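Local coordinates for protein transcriptional repressor of the blcABC operon (Agrobacterium tumefaciens, PDB 3MQ0) that represses transcription of the blcABC operon, probably by binding DNA through a helix-turn-helix domain of the IclR type, at residues B[104-109]-B[262-267]; B[124-129]-B[174-179]; B[155-160]-B[178-183]; B[221-226]-B[255-260]. All coordinates share one frame; numbering follows the deposited sequence.

Contact 1: residues B[104-109]-B[262-267]; sequences STFNDH and NALSEK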
loop_
_atom_site.group_PDB
_atom_site.type_symbol
_atom_site.label_atom_id
_atom_site.label_comp_id
_atom_site.label_asym_id
_atom_site.label_seq_id
_atom_site.Cartn_x
_atom_site.Cartn_y
_atom_site.Cartn_z
ATOM N N SER B 104 -12.830 7.590 -14.676
ATOM C CA SER B 104 -12.735 9.048 -14.748
ATOM C C SER B 104 -11.286 9.491 -15.040
ATOM O O SER B 104 -11.067 10.460 -15.752
ATOM C CB SER B 104 -13.273 9.719 -13.478
ATOM O OG SER B 104 -12.537 9.323 -12.336
ATOM N N THR B 105 -10.309 8.767 -14.500
ATOM C CA THR B 105 -8.901 9.038 -14.789
ATOM C C THR B 105 -8.617 8.880 -16.289
ATOM O O THR B 105 -7.986 9.726 -16.917
ATOM C CB THR B 105 -7.989 8.086 -13.980
ATOM O OG1 THR B 105 -8.207 8.307 -12.579
ATOM C CG2 THR B 105 -6.517 8.314 -14.313
ATOM N N PHE B 106 -9.107 7.781 -16.844
ATOM C CA PHE B 106 -9.046 7.501 -18.285
ATOM C C PHE B 106 -9.674 8.645 -19.097
ATOM O O PHE B 106 -9.038 9.187 -19.990
ATOM C CB PHE B 106 -9.753 6.162 -18.518
ATOM C CG PHE B 106 -10.154 5.878 -19.951
ATOM C CD1 PHE B 106 -9.231 5.384 -20.865
ATOM C CD2 PHE B 106 -11.473 6.017 -20.348
ATOM C CE1 PHE B 106 -9.617 5.073 -22.178
ATOM C CE2 PHE B 106 -11.866 5.720 -21.652
ATOM C CZ PHE B 106 -10.930 5.244 -22.565
ATOM N N ASN B 107 -10.908 9.030 -18.770
ATOM C CA ASN B 107 -11.609 10.065 -19.536
ATOM C C ASN B 107 -10.801 11.350 -19.592
ATOM O O ASN B 107 -10.631 11.946 -20.659
ATOM C CB ASN B 107 -12.983 10.382 -18.936
ATOM C CG ASN B 107 -13.990 9.264 -19.124
ATOM O OD1 ASN B 107 -13.888 8.476 -20.046
ATOM N ND2 ASN B 107 -14.991 9.217 -18.248
ATOM N N ASP B 108 -10.314 11.778 -18.430
ATOM C CA ASP B 108 -9.547 13.016 -18.317
ATOM C C ASP B 108 -8.206 12.964 -19.052
ATOM O O ASP B 108 -7.747 13.956 -19.633
ATOM C CB ASP B 108 -9.349 13.369 -16.845
ATOM C CG ASP B 108 -10.658 13.757 -16.163
ATOM O OD1 ASP B 108 -11.668 13.957 -16.879
ATOM O OD2 ASP B 108 -10.682 13.867 -14.919
ATOM N N HIS B 109 -7.585 11.801 -19.027
ATOM C CA HIS B 109 -6.344 11.595 -19.748
ATOM C C HIS B 109 -6.568 11.794 -21.244
ATOM O O HIS B 109 -5.746 12.404 -21.925
ATOM C CB HIS B 109 -5.826 10.186 -19.471
ATOM C CG HIS B 109 -4.400 9.972 -19.861
ATOM N ND1 HIS B 109 -3.350 10.607 -19.237
ATOM C CD2 HIS B 109 -3.842 9.159 -20.797
ATOM C CE1 HIS B 109 -2.212 10.214 -19.779
ATOM N NE2 HIS B 109 -2.485 9.330 -20.723
ATOM N N ASN B 262 1.340 3.789 -20.230
ATOM C CA ASN B 262 2.287 4.005 -19.136
ATOM C C ASN B 262 2.004 5.279 -18.331
ATOM O O ASN B 262 2.089 5.284 -17.100
ATOM C CB ASN B 262 3.729 3.992 -19.659
ATOM C CG ASN B 262 4.169 2.601 -20.099
ATOM O OD1 ASN B 262 3.518 1.614 -19.778
ATOM N ND2 ASN B 262 5.260 2.523 -20.838
ATOM N N ALA B 263 1.642 6.354 -19.021
ATOM C CA ALA B 263 1.330 7.614 -18.337
ATOM C C ALA B 263 0.051 7.470 -17.520
ATOM O O ALA B 263 -0.060 7.992 -16.412
ATOM C CB ALA B 263 1.191 8.752 -19.338
ATOM N N LEU B 264 -0.923 6.750 -18.061
ATOM C CA LEU B 264 -2.148 6.502 -17.311
ATOM C C LEU B 264 -1.877 5.648 -16.063
ATOM O O LEU B 264 -2.416 5.926 -14.988
ATOM C CB LEU B 264 -3.188 5.819 -18.212
ATOM C CG LEU B 264 -4.637 5.736 -17.748
ATOM C CD1 LEU B 264 -5.146 7.094 -17.306
ATOM C CD2 LEU B 264 -5.508 5.194 -18.877
ATOM N N SER B 265 -1.057 4.610 -16.217
ATOM C CA SER B 265 -0.664 3.744 -15.094
ATOM C C SER B 265 -0.014 4.534 -13.954
ATOM O O SER B 265 -0.290 4.302 -12.772
ATOM C CB SER B 265 0.316 2.665 -15.582
ATOM O OG SER B 265 -0.323 1.845 -16.552
ATOM N N GLU B 266 0.848 5.470 -14.319
ATOM C CA GLU B 266 1.493 6.333 -13.333
ATOM C C GLU B 266 0.462 7.113 -12.517
ATOM O O GLU B 266 0.594 7.280 -11.307
ATOM C CB GLU B 266 2.468 7.284 -14.014
ATOM C CG GLU B 266 3.364 8.014 -13.035
ATOM C CD GLU B 266 4.449 8.814 -13.723
ATOM O OE1 GLU B 266 4.127 9.876 -14.302
ATOM O OE2 GLU B 266 5.620 8.379 -13.688
ATOM N N LYS B 267 -0.596 7.560 -13.172
ATOM C CA LYS B 267 -1.656 8.263 -12.467
ATOM C C LYS B 267 -2.362 7.358 -11.470
ATOM O O LYS B 267 -2.987 7.843 -10.545
ATOM C CB LYS B 267 -2.660 8.845 -13.466
ATOM C CG LYS B 267 -2.078 9.963 -14.304
ATOM C CD LYS B 267 -3.118 10.541 -15.253
ATOM C CE LYS B 267 -2.566 11.765 -15.979
ATOM N NZ LYS B 267 -3.476 12.208 -17.078
HETATM O O HOH W 1 -6.211 11.712 -15.974
#
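H109 lays its imidazole over L264, whose CB sits 4.2 Å above the ring plane, offset toward the rim. The two residues join helix 102-110 to the C-terminal part of helix 247-267, a pair of helices packed on one another in the GAF-fold domain of this IclR-type repressor. The short segments pass at an axis distance of 10.4 Å, their directions 134° apart.

A chi1 of -165° turns the H109 ring away from its own backbone N and across to the other helix. There its edge takes a hydrogen bond from K267, NZ to ND1 being 2.7 Å with the donor only 5° out of the ring plane. NZ is the donor, consistent with an ND1 that carries no proton; NE2 makes a weak hydrogen bond to the T260 carbonyl. A263 CB lies close to H109 CE1 at 3.7 Å.

Below the imidazole, L264 CD1 wedges between T105 CG2, 3.5 Å away, and H109 CB, while its CD2 meets the edge of the F106 ring. F106 in turn packs on V121 and L123 of strand 120-127, tying the helix pair to the sheet. T105 turns its hydroxyl the other way, to R84 of the second subunit. The K267 chain runs extended past T105 CG2, and a water bridges its NZ, at 3.0 Å, to T105 O.

Contact 2: residues B[124-129]-B[174-179]; sequences TVREGG and RMLFSQ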
loop_
_atom_site.group_PDB
_atom_site.type_symbol
_atom_site.label_atom_id
_atom_site.label_comp_id
_atom_site.label_asym_id
_atom_site.label_seq_id
_atom_site.Cartn_x
_atom_site.Cartn_y
_atom_site.Cartn_z
ATOM N N THR B 124 -10.990 -1.603 -20.831
ATOM C CA THR B 124 -11.573 -2.879 -20.447
ATOM C C THR B 124 -10.872 -3.492 -19.257
ATOM O O THR B 124 -9.746 -3.123 -18.927
ATOM C CB THR B 124 -11.461 -3.905 -21.576
ATOM O OG1 THR B 124 -10.082 -4.255 -21.749
ATOM C CG2 THR B 124 -12.030 -3.353 -22.873
ATOM N N VAL B 125 -11.544 -4.443 -18.621
ATOM C CA VAL B 125 -10.897 -5.302 -17.629
ATOM C C VAL B 125 -11.121 -6.726 -18.052
ATOM O O VAL B 125 -12.084 -6.992 -18.755
ATOM C CB VAL B 125 -11.484 -5.104 -16.223
ATOM C CG1 VAL B 125 -11.239 -3.669 -15.744
ATOM C CG2 VAL B 125 -12.976 -5.403 -16.220
ATOM N N ARG B 126 -10.229 -7.637 -17.652
ATOM C CA ARG B 126 -10.414 -9.063 -17.947
ATOM C C ARG B 126 -11.123 -9.782 -16.805
ATOM O O ARG B 126 -10.753 -9.633 -15.641
ATOM C CB ARG B 126 -9.069 -9.762 -18.217
ATOM C CG ARG B 126 -9.227 -11.193 -18.715
ATOM C CD ARG B 126 -7.870 -11.890 -18.971
ATOM N NE ARG B 126 -7.053 -11.963 -17.759
ATOM C CZ ARG B 126 -7.168 -12.910 -16.840
ATOM N NH1 ARG B 126 -8.073 -13.873 -16.973
ATOM N NH2 ARG B 126 -6.384 -12.888 -15.778
ATOM N N GLU B 127 -12.157 -10.551 -17.139
ATOM C CA GLU B 127 -12.742 -11.481 -16.182
ATOM C C GLU B 127 -12.753 -12.864 -16.807
ATOM O O GLU B 127 -13.549 -13.146 -17.708
ATOM C CB GLU B 127 -14.147 -11.038 -15.780
ATOM C CG GLU B 127 -14.127 -9.672 -15.087
ATOM C CD GLU B 127 -15.464 -9.251 -14.514
ATOM O OE1 GLU B 127 -16.413 -10.069 -14.525
ATOM O OE2 GLU B 127 -15.554 -8.091 -14.047
ATOM N N GLY B 128 -11.847 -13.721 -16.348
ATOM C CA GLY B 128 -11.719 -15.048 -16.919
ATOM C C GLY B 128 -11.295 -14.953 -18.372
ATOM O O GLY B 128 -10.301 -14.310 -18.685
ATOM N N GLY B 129 -12.062 -15.578 -19.263
ATOM C CA GLY B 129 -11.726 -15.572 -20.675
ATOM C C GLY B 129 -12.372 -14.456 -21.479
ATOM O O GLY B 129 -12.318 -14.483 -22.715
ATOM N N ARG B 174 -3.826 -22.396 -20.316
ATOM C CA ARG B 174 -4.425 -23.683 -20.614
ATOM C C ARG B 174 -5.601 -23.970 -19.687
ATOM O O ARG B 174 -6.537 -24.660 -20.068
ATOM C CB ARG B 174 -3.364 -24.789 -20.600
ATOM C CG ARG B 174 -2.634 -24.863 -21.946
ATOM C CD ARG B 174 -1.231 -25.478 -21.906
ATOM N NE ARG B 174 -0.687 -25.439 -23.267
ATOM C CZ ARG B 174 -0.129 -24.368 -23.832
ATOM N NH1 ARG B 174 0.029 -23.234 -23.147
ATOM N NH2 ARG B 174 0.294 -24.436 -25.090
ATOM N N MET B 175 -5.554 -23.428 -18.479
ATOM C CA MET B 175 -6.681 -23.527 -17.555
ATOM C C MET B 175 -7.878 -22.720 -18.048
ATOM O O MET B 175 -9.028 -23.123 -17.880
ATOM C CB MET B 175 -6.276 -23.046 -16.168
ATOM C CG MET B 175 -5.213 -23.902 -15.536
ATOM S SD MET B 175 -5.715 -24.405 -13.891
ATOM C CE MET B 175 -4.873 -25.977 -13.772
ATOM N N LEU B 176 -7.603 -21.574 -18.652
ATOM C CA LEU B 176 -8.666 -20.705 -19.133
ATOM C C LEU B 176 -9.316 -21.227 -20.396
ATOM O O LEU B 176 -10.514 -21.049 -20.591
ATOM C CB LEU B 176 -8.115 -19.315 -19.439
ATOM C CG LEU B 176 -8.192 -18.282 -18.335
ATOM C CD1 LEU B 176 -7.463 -17.022 -18.787
ATOM C CD2 LEU B 176 -9.653 -18.002 -18.016
ATOM N N PHE B 177 -8.520 -21.850 -21.263
ATOM C CA PHE B 177 -8.962 -22.119 -22.624
ATOM C C PHE B 177 -8.896 -23.581 -23.052
ATOM O O PHE B 177 -8.565 -23.869 -24.197
ATOM C CB PHE B 177 -8.167 -21.258 -23.604
ATOM C CG PHE B 177 -8.367 -19.785 -23.392
ATOM C CD1 PHE B 177 -9.640 -19.237 -23.445
ATOM C CD2 PHE B 177 -7.293 -18.949 -23.153
ATOM C CE1 PHE B 177 -9.837 -17.876 -23.246
ATOM C CE2 PHE B 177 -7.478 -17.591 -22.965
ATOM C CZ PHE B 177 -8.748 -17.056 -22.999
ATOM N N SER B 178 -9.217 -24.490 -22.136
ATOM C CA SER B 178 -9.344 -25.904 -22.474
ATOM C C SER B 178 -10.333 -26.031 -23.634
ATOM O O SER B 178 -10.096 -26.761 -24.596
ATOM C CB SER B 178 -9.821 -26.705 -21.262
ATOM O OG SER B 178 -11.036 -26.183 -20.750
ATOM N N GLN B 179 -11.438 -25.301 -23.532
ATOM C CA GLN B 179 -12.325 -25.081 -24.662
ATOM C C GLN B 179 -12.044 -23.694 -25.221
ATOM O O GLN B 179 -12.259 -22.686 -24.554
ATOM C CB GLN B 179 -13.782 -25.163 -24.224
ATOM C CG GLN B 179 -14.164 -26.486 -23.582
ATOM C CD GLN B 179 -15.579 -26.472 -23.042
ATOM O OE1 GLN B 179 -15.924 -25.649 -22.190
ATOM N NE2 GLN B 179 -16.413 -27.379 -23.543
#
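L176 pushes its two methyls against the turn that follows strand 120-127, and F177, the first residue to leave the helical path after helix 170-176, closes in beside it. The close-fitting part is built on backbone. L176 CD2 lies 3.5 Å from G128 C and 3.6 Å from G129 N, so the methyl rests on the peptide unit that links the two glycines. F177 brings CE1 to 3.9 Å from G129 CA. L176 CB sits 3.8 Å above the F177 ring plane, over the centre; G129 CA is on the same side but out beyond the rim, approaching obliquely. G128 and G129 are the central pair of a type II' turn, whose first central position has the positive phi that suits glycine (64° at G128).

The looser margin belongs to R126 and the other methyl of L176. R126 NH1 passes L176 CD1 at 3.7 Å, an oblique approach with no directed bond in it. The arginine chain, bent at chi3 (60°), curls back along its own turn instead, and NH1 gives a hydrogen bond to G128 O at 2.8 Å, nearly in the guanidinium plane; this probably helps to fix the turn. Both R126 and L176 also touch L168, while F177 leans on L165 and P156.

The turn makes a two-residue β-hairpin of strands 120-127 and 130-137 in the GAF-fold domain, met by the end of a helix. No directed bond crosses between 124-129 and 174-179, so within this contact only van der Waals packing sets the helix end against the turn.

Contact 3: residues B[155-160]-B[178-183]; sequences APFTAT and SQFPQP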
loop_
_atom_site.group_PDB
_atom_site.type_symbol
_atom_site.label_atom_id
_atom_site.label_comp_id
_atom_site.label_asym_id
_atom_site.label_seq_id
_atom_site.Cartn_x
_atom_site.Cartn_y
_atom_site.Cartn_z
ATOM N N ALA B 155 -11.686 -12.582 -24.719
ATOM C CA ALA B 155 -10.359 -11.999 -24.554
ATOM C C ALA B 155 -9.370 -12.363 -25.667
ATOM O O ALA B 155 -8.537 -11.541 -26.040
ATOM C CB ALA B 155 -9.782 -12.376 -23.197
ATOM N N PRO B 156 -9.436 -13.599 -26.195
ATOM C CA PRO B 156 -8.398 -13.927 -27.188
ATOM C C PRO B 156 -8.509 -13.137 -28.486
ATOM O O PRO B 156 -7.514 -13.052 -29.201
ATOM C CB PRO B 156 -8.645 -15.412 -27.477
ATOM C CG PRO B 156 -9.237 -15.926 -26.213
ATOM C CD PRO B 156 -10.144 -14.809 -25.732
ATOM N N PHE B 157 -9.685 -12.587 -28.783
ATOM C CA PHE B 157 -9.907 -11.901 -30.054
ATOM C C PHE B 157 -9.680 -10.369 -30.017
ATOM O O PHE B 157 -9.433 -9.754 -31.054
ATOM C CB PHE B 157 -11.331 -12.184 -30.570
ATOM C CG PHE B 157 -11.679 -13.662 -30.710
ATOM C CD1 PHE B 157 -10.704 -14.618 -30.924
ATOM C CD2 PHE B 157 -13.005 -14.072 -30.648
ATOM C CE1 PHE B 157 -11.037 -15.960 -31.058
ATOM C CE2 PHE B 157 -13.350 -15.422 -30.772
ATOM C CZ PHE B 157 -12.349 -16.362 -30.984
ATOM N N THR B 158 -9.777 -9.746 -28.849
ATOM C CA THR B 158 -9.708 -8.280 -28.786
ATOM C C THR B 158 -8.280 -7.794 -28.546
ATOM O O THR B 158 -7.445 -8.547 -28.048
ATOM C CB THR B 158 -10.599 -7.723 -27.640
ATOM O OG1 THR B 158 -10.131 -8.232 -26.390
ATOM C CG2 THR B 158 -12.056 -8.151 -27.799
ATOM N N ALA B 159 -7.991 -6.530 -28.869
ATOM C CA ALA B 159 -6.645 -6.012 -28.625
ATOM C C ALA B 159 -6.368 -5.920 -27.123
ATOM O O ALA B 159 -5.307 -6.327 -26.672
ATOM C CB ALA B 159 -6.448 -4.639 -29.291
ATOM N N THR B 160 -7.319 -5.400 -26.341
ATOM C CA THR B 160 -7.096 -5.368 -24.888
ATOM C C THR B 160 -6.986 -6.763 -24.308
ATOM O O THR B 160 -6.211 -6.976 -23.377
ATOM C CB THR B 160 -8.203 -4.638 -24.092
ATOM O OG1 THR B 160 -9.466 -5.255 -24.337
ATOM C CG2 THR B 160 -8.277 -3.154 -24.469
ATOM N N SER B 178 -9.217 -24.490 -22.136
ATOM C CA SER B 178 -9.344 -25.904 -22.474
ATOM C C SER B 178 -10.333 -26.031 -23.634
ATOM O O SER B 178 -10.096 -26.761 -24.596
ATOM C CB SER B 178 -9.821 -26.705 -21.262
ATOM O OG SER B 178 -11.036 -26.183 -20.750
ATOM N N GLN B 179 -11.438 -25.301 -23.532
ATOM C CA GLN B 179 -12.325 -25.081 -24.662
ATOM C C GLN B 179 -12.044 -23.694 -25.221
ATOM O O GLN B 179 -12.259 -22.686 -24.554
ATOM C CB GLN B 179 -13.782 -25.163 -24.224
ATOM C CG GLN B 179 -14.164 -26.486 -23.582
ATOM C CD GLN B 179 -15.579 -26.472 -23.042
ATOM O OE1 GLN B 179 -15.924 -25.649 -22.190
ATOM N NE2 GLN B 179 -16.413 -27.379 -23.543
ATOM N N PHE B 180 -11.549 -23.647 -26.446
ATOM C CA PHE B 180 -11.244 -22.382 -27.078
ATOM C C PHE B 180 -12.515 -21.732 -27.659
ATOM O O PHE B 180 -13.333 -22.416 -28.263
ATOM C CB PHE B 180 -10.191 -22.606 -28.157
ATOM C CG PHE B 180 -9.396 -21.391 -28.453
ATOM C CD1 PHE B 180 -8.343 -21.023 -27.629
ATOM C CD2 PHE B 180 -9.718 -20.588 -29.532
ATOM C CE1 PHE B 180 -7.616 -19.877 -27.880
ATOM C CE2 PHE B 180 -8.996 -19.445 -29.792
ATOM C CZ PHE B 180 -7.944 -19.087 -28.972
ATOM N N PRO B 181 -12.692 -20.411 -27.467
ATOM C CA PRO B 181 -13.891 -19.760 -28.014
ATOM C C PRO B 181 -14.019 -19.931 -29.524
ATOM O O PRO B 181 -13.004 -19.947 -30.234
ATOM C CB PRO B 181 -13.688 -18.272 -27.663
ATOM C CG PRO B 181 -12.231 -18.132 -27.337
ATOM C CD PRO B 181 -11.822 -19.455 -26.755
ATOM N N GLN B 182 -15.256 -20.052 -30.004
ATOM C CA GLN B 182 -15.533 -20.116 -31.434
ATOM C C GLN B 182 -15.253 -18.771 -32.105
ATOM O O GLN B 182 -15.471 -17.723 -31.503
ATOM C CB GLN B 182 -16.995 -20.516 -31.672
ATOM C CG GLN B 182 -17.356 -21.925 -31.214
ATOM C CD GLN B 182 -16.705 -23.011 -32.061
ATOM O OE1 GLN B 182 -16.857 -23.042 -33.285
ATOM N NE2 GLN B 182 -15.969 -23.905 -31.410
ATOM N N PRO B 183 -14.787 -18.793 -33.366
ATOM C CA PRO B 183 -14.407 -17.552 -34.062
ATOM C C PRO B 183 -15.571 -16.585 -34.297
ATOM O O PRO B 183 -16.704 -17.020 -34.504
ATOM C CB PRO B 183 -13.862 -18.055 -35.404
ATOM C CG PRO B 183 -14.480 -19.403 -35.585
ATOM C CD PRO B 183 -14.580 -19.983 -34.207
#
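F157 points the far edge of its ring into the 178-183 loop and meets backbone oxygens there. CE2 comes to 3.2 Å from Q182 O, which lies in the ring plane, and CZ is 3.7 Å from P181 O, also near that plane. The polarised C-H bonds of the ring edge thus face two carbonyls, a match that is probably mildly favourable although no classical hydrogen bond is formed. CG of F157 stands anti to its carbonyl carbon (chi1 -55°), which swings the ring toward 178-183. The same CZ atom also touches the loop's prolines, with P183 CA at 3.9 Å and the CG of P181 a little farther off.

P156 is the second large contributor. Its CG meets P181 CG at 3.9 Å, the two pyrrolidine rings crossing at a slant, and its CB touches F180 CZ at 4.0 Å. Residues 155-158 link strand 152-154, an edge strand, within this chain, of the antiparallel sheet in this GAF-fold domain, to helix 159-165, which begins with 159-160. T158 is the N-cap of that helix, its OG1 bonded to G161 N. Across from this link, 178-183 runs without regular structure between helices 170-176 and 192-205.

P181 ties the two halves of the contact together, its CG reaching both P156 and F157. It is itself backed by F180: P181 CD sits 3.5 Å above that ring, offset toward the rim. The far end of the F180 ring comes round to the link. Farther along the same connection, S188 also touches F157, as does I214, while P156 packs on F177 and L165.

Contact 4: residues B[221-226]-B[255-260]; sequences IGAAIR and EELRTT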
loop_
_atom_site.group_PDB
_atom_site.type_symbol
_atom_site.label_atom_id
_atom_site.label_comp_id
_atom_site.label_asym_id
_atom_site.label_seq_id
_atom_site.Cartn_x
_atom_site.Cartn_y
_atom_site.Cartn_z
ATOM N N ILE B 221 -5.739 -1.528 -31.686
ATOM C CA ILE B 221 -4.391 -1.556 -31.141
ATOM C C ILE B 221 -4.519 -1.406 -29.633
ATOM O O ILE B 221 -5.206 -0.485 -29.170
ATOM C CB ILE B 221 -3.585 -0.372 -31.697
ATOM C CG1 ILE B 221 -3.624 -0.425 -33.227
ATOM C CG2 ILE B 221 -2.165 -0.409 -31.174
ATOM C CD1 ILE B 221 -3.109 0.831 -33.902
ATOM N N GLY B 222 -3.874 -2.292 -28.864
ATOM C CA GLY B 222 -4.074 -2.307 -27.416
ATOM C C GLY B 222 -2.818 -2.121 -26.593
ATOM O O GLY B 222 -1.725 -2.422 -27.062
ATOM N N ALA B 223 -2.974 -1.619 -25.369
ATOM C CA ALA B 223 -1.861 -1.517 -24.430
ATOM C C ALA B 223 -2.343 -1.764 -23.002
ATOM O O ALA B 223 -3.531 -1.644 -22.702
ATOM C CB ALA B 223 -1.205 -0.142 -24.520
ATOM N N ALA B 224 -1.412 -2.086 -22.112
ATOM C CA ALA B 224 -1.765 -2.452 -20.752
ATOM C C ALA B 224 -1.704 -1.261 -19.798
ATOM O O ALA B 224 -0.800 -0.438 -19.867
ATOM C CB ALA B 224 -0.835 -3.549 -20.244
ATOM N N ILE B 225 -2.666 -1.207 -18.891
ATOM C CA ILE B 225 -2.678 -0.233 -17.801
ATOM C C ILE B 225 -2.326 -1.005 -16.543
ATOM O O ILE B 225 -2.899 -2.066 -16.280
ATOM C CB ILE B 225 -4.078 0.399 -17.633
ATOM C CG1 ILE B 225 -4.572 1.038 -18.943
ATOM C CG2 ILE B 225 -4.101 1.393 -16.459
ATOM C CD1 ILE B 225 -3.641 2.049 -19.521
ATOM N N ARG B 226 -1.380 -0.492 -15.766
ATOM C CA ARG B 226 -0.972 -1.186 -14.553
ATOM C C ARG B 226 -1.327 -0.391 -13.306
ATOM O O ARG B 226 -1.325 0.845 -13.330
ATOM C CB ARG B 226 0.521 -1.486 -14.599
ATOM C CG ARG B 226 0.840 -2.474 -15.715
ATOM C CD ARG B 226 2.319 -2.741 -15.899
ATOM N NE ARG B 226 2.515 -3.499 -17.136
ATOM C CZ ARG B 226 2.328 -4.808 -17.250
ATOM N NH1 ARG B 226 1.957 -5.520 -16.196
ATOM N NH2 ARG B 226 2.516 -5.407 -18.420
ATOM N N GLU B 255 3.211 2.190 -30.505
ATOM C CA GLU B 255 4.195 2.756 -29.588
ATOM C C GLU B 255 3.637 3.990 -28.866
ATOM O O GLU B 255 3.873 4.164 -27.664
ATOM C CB GLU B 255 5.515 3.066 -30.300
ATOM C CG GLU B 255 6.557 3.783 -29.445
ATOM C CD GLU B 255 7.232 2.894 -28.380
ATOM O OE1 GLU B 255 6.927 1.682 -28.298
ATOM O OE2 GLU B 255 8.090 3.427 -27.629
ATOM N N GLU B 256 2.888 4.833 -29.583
ATOM C CA GLU B 256 2.231 5.967 -28.938
ATOM C C GLU B 256 1.252 5.472 -27.869
ATOM O O GLU B 256 1.202 6.014 -26.764
ATOM C CB GLU B 256 1.481 6.851 -29.950
ATOM C CG GLU B 256 2.383 7.522 -30.995
ATOM C CD GLU B 256 3.445 8.420 -30.388
ATOM O OE1 GLU B 256 3.098 9.366 -29.639
ATOM O OE2 GLU B 256 4.637 8.175 -30.669
ATOM N N LEU B 257 0.458 4.455 -28.192
ATOM C CA LEU B 257 -0.462 3.914 -27.195
ATOM C C LEU B 257 0.252 3.293 -25.985
ATOM O O LEU B 257 -0.215 3.430 -24.858
ATOM C CB LEU B 257 -1.413 2.901 -27.810
ATOM C CG LEU B 257 -2.641 2.582 -26.942
ATOM C CD1 LEU B 257 -3.481 3.811 -26.663
ATOM C CD2 LEU B 257 -3.472 1.514 -27.617
ATOM N N ARG B 258 1.375 2.619 -26.224
ATOM C CA ARG B 258 2.147 2.013 -25.139
ATOM C C ARG B 258 2.553 3.062 -24.106
ATOM O O ARG B 258 2.398 2.852 -22.890
ATOM C CB ARG B 258 3.396 1.272 -25.675
ATOM C CG ARG B 258 4.189 0.553 -24.582
ATOM C CD ARG B 258 5.534 0.018 -25.097
ATOM N NE ARG B 258 6.507 1.083 -25.376
ATOM C CZ ARG B 258 7.288 1.651 -24.460
ATOM N NH1 ARG B 258 7.219 1.265 -23.192
ATOM N NH2 ARG B 258 8.142 2.612 -24.815
ATOM N N THR B 259 3.059 4.200 -24.580
ATOM C CA THR B 259 3.516 5.241 -23.668
ATOM C C THR B 259 2.353 6.013 -23.024
ATOM O O THR B 259 2.452 6.471 -21.882
ATOM C CB THR B 259 4.501 6.204 -24.347
ATOM O OG1 THR B 259 3.916 6.723 -25.542
ATOM C CG2 THR B 259 5.792 5.458 -24.713
ATOM N N THR B 260 1.269 6.170 -23.769
ATOM C CA THR B 260 0.035 6.749 -23.235
ATOM C C THR B 260 -0.462 5.892 -22.080
ATOM O O THR B 260 -0.838 6.408 -21.022
ATOM C CB THR B 260 -1.070 6.817 -24.335
ATOM O OG1 THR B 260 -0.692 7.784 -25.323
ATOM C CG2 THR B 260 -2.432 7.197 -23.732
#
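Helix 247-267 lies along one face of the six-stranded antiparallel sheet, and here it rides almost lengthwise on strand 218-226. The short segments run in nearly the same direction, 17° apart, with an axis separation of 7.4 Å. That is a close approach, probably eased by A223, whose small side chain points to the helix and faces R258 CA.

L257 does most of the touching. Its first torsion (chi1 -164°) carries the branch down to the strand, where CD2 lies just 3.1 Å from I221 O, a snug fit of methyl against carbonyl, and 4.2 Å from I221 CG2. Next along, A223 CB lies 3.7 Å from L257 O and 4.0 Å from R258 CA.

R258 then leads its charged end away from the strand. Its guanidinium grips E255, one turn back, in a side-on salt bridge, with NE on OE1 at 3.0 Å and NH2 on OE2 at 2.9 Å. Both oxygens lie close to the guanidinium plane; NE comes to OE1 from above the carboxylate plane, NH2 on the syn side of OE2. T260 OG1 bonds back to E256 O, which also accepts from T260 N. The charge of R258 is thus paired within the helix, away from the strand, whose I221 packs on L253 as well. A helix laid on an antiparallel sheet in this way belongs to the GAF fold that forms the C-terminal domain of IclR-type regulators.

Overall arrangement
Contacts 1 and 4 are the buried pair, their centres 11 Å apart and both on helix 247-267: contact 4 seats it on the sheet, contact 1 sets helix 102-110 beside it. S265 joins them through its hydroxyl to R226 N. Contact 2 lies at the surface and contact 3 is partly buried; they share S178 and Q179 and meet through the G129–A155 backbone bond and F177 on P156. A lysine–histidine bond and a water cross contact 1, which also borders the second subunit; contact 4, equally buried, has no hydrogen bond across it, and contacts 2 and 3 pack methyls and rings on backbone. Contacts 3 and 4 touch where A159 meets G222.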